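Local atomic coordinates of 4-methyl-5(B-hydroxyethyl)-thiazole monophosphate biosynthesis enzyme (Vibrio cholerae O1 biovar El Tor, PDB entry 3OT1), a protein that is of unknown function, belongs to the DJ-1/PfpI family and may take part in making thiazole monophosphate. Residues D30-A35 against L171-L176. Numbering follows the deposited sequence.
Sequences DTLVRA and LAMIAL
Where helix 22-34 lies alongside helix 166-178 in the three-layer alpha/beta fold of the DJ-1/PfpI family, Ile174 packs against Thr31, Leu32 and Ala35. The short segments run roughly parallel, their axes 9.7 Å apart and inclined at 35°. Ile174 has its CG1 branch set beside its own backbone N (chi1 -65°) and extended so that CD1 lies between Thr31 and Ala35. Ile174 CD1 presses on Ala35 CB at 3.5 Å, tighter than usual for two carbons, and also lies 3.7 Å from Thr31 CG2. Leu32 and Ile174 run alongside each other with their ends pointing opposite ways, bringing Leu32 CD2 to 3.8 Å from Ile174 CG1, while the other methyl, Leu32 CD1, reaches the bent end of selenomethionine Met173, 4.1 Å from its CE. Thr31 divides its two branches: Thr31 CG2, trans to the main-chain nitrogen, meets Leu171 CD2 at 3.8 Å with the side chains nearly perpendicular, whereas OG1 turns back to hydrogen-bond with Ile27 O in its own helix. Beyond the pair, Val186 of helix 180-187 touches both Ala35 and Leu171, and Met173 rests on Leu158 of the sheet. With no hydrogen bond or salt bridge between the segments, their buried interface is mostly aliphatic, Ile174 CD1 also packing against the carbonyl oxygen of Thr31, and the threonine hydroxyl is satisfied without a partner across it.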
ATOM      1  N   ASP A  30       0.845   3.712  -7.231  1.00  4.55           N
ATOM      2  CA  ASP A  30      -0.053   4.813  -6.861  1.00  4.49           C
ATOM      3  C   ASP A  30       0.761   6.083  -6.613  1.00  4.41           C
ATOM      4  O   ASP A  30       0.458   7.150  -7.153  1.00  5.13           O
ATOM      5  CB  ASP A  30      -0.867   4.361  -5.632  1.00  5.24           C
ATOM      6  CG  ASP A  30      -1.894   5.330  -5.146  1.00  5.51           C
ATOM      7  OD1 ASP A  30      -1.727   6.551  -5.208  1.00  6.67           O
ATOM      8  OD2 ASP A  30      -2.913   4.788  -4.645  1.00  7.50           O
ATOM      9  N   THR A  31       1.804   5.986  -5.805  1.00  4.54           N
ATOM     10  CA  THR A  31       2.598   7.159  -5.471  1.00  4.45           C
ATOM     11  C   THR A  31       3.220   7.783  -6.705  1.00  4.46           C
ATOM     12  O   THR A  31       3.221   9.007  -6.868  1.00  4.83           O
ATOM     13  CB  THR A  31       3.656   6.818  -4.397  1.00  4.78           C
ATOM     14  OG1 THR A  31       2.990   6.293  -3.241  1.00  5.83           O
ATOM     15  CG2 THR A  31       4.444   8.038  -3.965  1.00  6.11           C
ATOM     16  N   LEU A  32       3.743   6.960  -7.599  1.00  4.06           N
ATOM     17  CA  LEU A  32       4.324   7.508  -8.818  1.00  4.20           C
ATOM     18  C   LEU A  32       3.275   8.123  -9.735  1.00  4.06           C
ATOM     19  O   LEU A  32       3.559   9.147 -10.359  1.00  5.10           O
ATOM     20  CB  LEU A  32       5.125   6.422  -9.540  1.00  5.08           C
ATOM     21  CG  LEU A  32       6.378   5.929  -8.822  1.00  7.49           C
ATOM     22  CD1 LEU A  32       6.921   4.652  -9.462  1.00 10.46           C
ATOM     23  CD2 LEU A  32       7.417   7.028  -8.808  1.00 13.47           C
ATOM     24  N   VAL A  33       2.083   7.541  -9.803  1.00  4.42           N
ATOM     25  CA  VAL A  33       1.011   8.134 -10.582  1.00  4.25           C
ATOM     26  C   VAL A  33       0.604   9.506 -10.003  1.00  4.62           C
ATOM     27  O   VAL A  33       0.318  10.451 -10.744  1.00  4.62           O
ATOM     28  CB  VAL A  33      -0.178   7.151 -10.710  1.00  4.36           C
ATOM     29  CG1 VAL A  33      -1.385   7.855 -11.279  1.00  5.28           C
ATOM     30  CG2 VAL A  33       0.228   5.960 -11.584  1.00  6.21           C
ATOM     31  N   ARG A  34       0.604   9.631  -8.689  1.00  4.20           N
ATOM     32  CA  ARG A  34       0.327  10.892  -8.041  1.00  4.54           C
ATOM     33  C   ARG A  34       1.309  11.984  -8.434  1.00  4.98           C
ATOM     34  O   ARG A  34       0.987  13.177  -8.393  1.00  5.51           O
ATOM     35  CB  ARG A  34       0.316  10.750  -6.509  1.00  4.47           C
ATOM     36  CG  ARG A  34      -0.907  10.006  -5.970  1.00  4.62           C
ATOM     37  CD  ARG A  34      -0.716   9.651  -4.512  1.00  5.80           C
ATOM     38  NE  ARG A  34      -1.914   9.068  -3.916  1.00  4.65           N
ATOM     39  CZ  ARG A  34      -2.692   9.621  -2.993  1.00  4.39           C
ATOM     40  NH1 ARG A  34      -2.427  10.815  -2.490  1.00  5.33           N
ATOM     41  NH2 ARG A  34      -3.737   8.918  -2.568  1.00  5.07           N
ATOM     42  N   ALA A  35       2.526  11.560  -8.750  1.00  4.63           N
ATOM     43  CA  ALA A  35       3.604  12.452  -9.170  1.00  4.96           C
ATOM     44  C   ALA A  35       3.589  12.740 -10.660  1.00  5.23           C
ATOM     45  O   ALA A  35       4.508  13.400 -11.157  1.00  7.76           O
ATOM     46  CB  ALA A  35       4.960  11.866  -8.764  1.00  6.40           C
ATOM     47  N   LEU A 171       8.532   7.844  -2.657  1.00  4.76           N
ATOM     48  CA  LEU A 171       8.753   9.284  -2.600  1.00  4.78           C
ATOM     49  C   LEU A 171      10.209   9.636  -2.899  1.00  5.21           C
ATOM     50  O   LEU A 171      10.465  10.635  -3.579  1.00  5.56           O
ATOM     51  CB  LEU A 171       8.301   9.836  -1.258  1.00  5.39           C
ATOM     52  CG  LEU A 171       6.775   9.801  -1.063  1.00  6.53           C
ATOM     53  CD1 LEU A 171       6.422   9.960   0.421  1.00  7.21           C
ATOM     54  CD2 LEU A 171       6.038  10.805  -1.943  1.00  7.11           C
ATOM     55  N   ALA A 172      11.153   8.828  -2.425  1.00  5.03           N
ATOM     56  CA  ALA A 172      12.567   9.039  -2.758  1.00  6.12           C
ATOM     57  C   ALA A 172      12.798   8.874  -4.257  1.00  6.33           C
ATOM     58  O   ALA A 172      13.581   9.618  -4.852  1.00  6.40           O
ATOM     59  CB  ALA A 172      13.433   8.050  -1.990  1.00  6.90           C
HETATM   60  N   MSE A 173      12.123   7.911  -4.879  1.00  5.63           N
HETATM   61  CA  MSE A 173      12.202   7.766  -6.328  1.00  5.99           C
HETATM   62  C   MSE A 173      11.768   9.041  -7.033  1.00  5.78           C
HETATM   63  O   MSE A 173      12.427   9.501  -7.959  1.00  6.57           O
HETATM   64  CB  MSE A 173      11.316   6.630  -6.834  1.00  7.12           C
HETATM   65  CG  MSE A 173      11.767   5.219  -6.584  1.00  8.65           C
HETATM   66 SE   MSE A 173      10.637   3.922  -7.435  1.00 14.23          SE
HETATM   67  CE  MSE A 173      11.027   4.514  -8.892  1.00  7.48           C
ATOM     68  N   ILE A 174      10.659   9.609  -6.603  1.00  5.42           N
ATOM     69  CA  ILE A 174      10.198  10.873  -7.174  1.00  6.19           C
ATOM     70  C   ILE A 174      11.235  11.970  -6.990  1.00  5.82           C
ATOM     71  O   ILE A 174      11.523  12.728  -7.930  1.00  6.28           O
ATOM     72  CB  ILE A 174       8.848  11.303  -6.583  1.00  5.38           C
ATOM     73  CG1 ILE A 174       7.742  10.312  -6.954  1.00  6.27           C
ATOM     74  CG2 ILE A 174       8.452  12.704  -7.073  1.00  6.33           C
ATOM     75  CD1 ILE A 174       6.526  10.386  -6.010  1.00  8.78           C
ATOM     76  N   ALA A 175      11.783  12.075  -5.784  1.00  5.27           N
ATOM     77  CA  ALA A 175      12.787  13.101  -5.510  1.00  5.72           C
ATOM     78  C   ALA A 175      13.976  12.960  -6.473  1.00  6.15           C
ATOM     79  O   ALA A 175      14.455  13.975  -7.016  1.00  7.56           O
ATOM     80  CB  ALA A 175      13.228  13.054  -4.070  1.00  6.91           C
ATOM     81  N   LEU A 176      14.439  11.733  -6.698  1.00  6.37           N
ATOM     82  CA  LEU A 176      15.576  11.489  -7.593  1.00  7.28           C
ATOM     83  C   LEU A 176      15.250  11.796  -9.036  1.00  7.43           C
ATOM     84  O   LEU A 176      16.071  12.353  -9.766  1.00  9.55           O
ATOM     85  CB  LEU A 176      16.046  10.035  -7.469  1.00  7.95           C
ATOM     86  CG  LEU A 176      16.742   9.700  -6.158  1.00  8.36           C
ATOM     87  CD1 LEU A 176      16.831   8.216  -5.957  1.00 10.25           C
ATOM     88  CD2 LEU A 176      18.133  10.332  -6.080  1.00 10.34           C
TER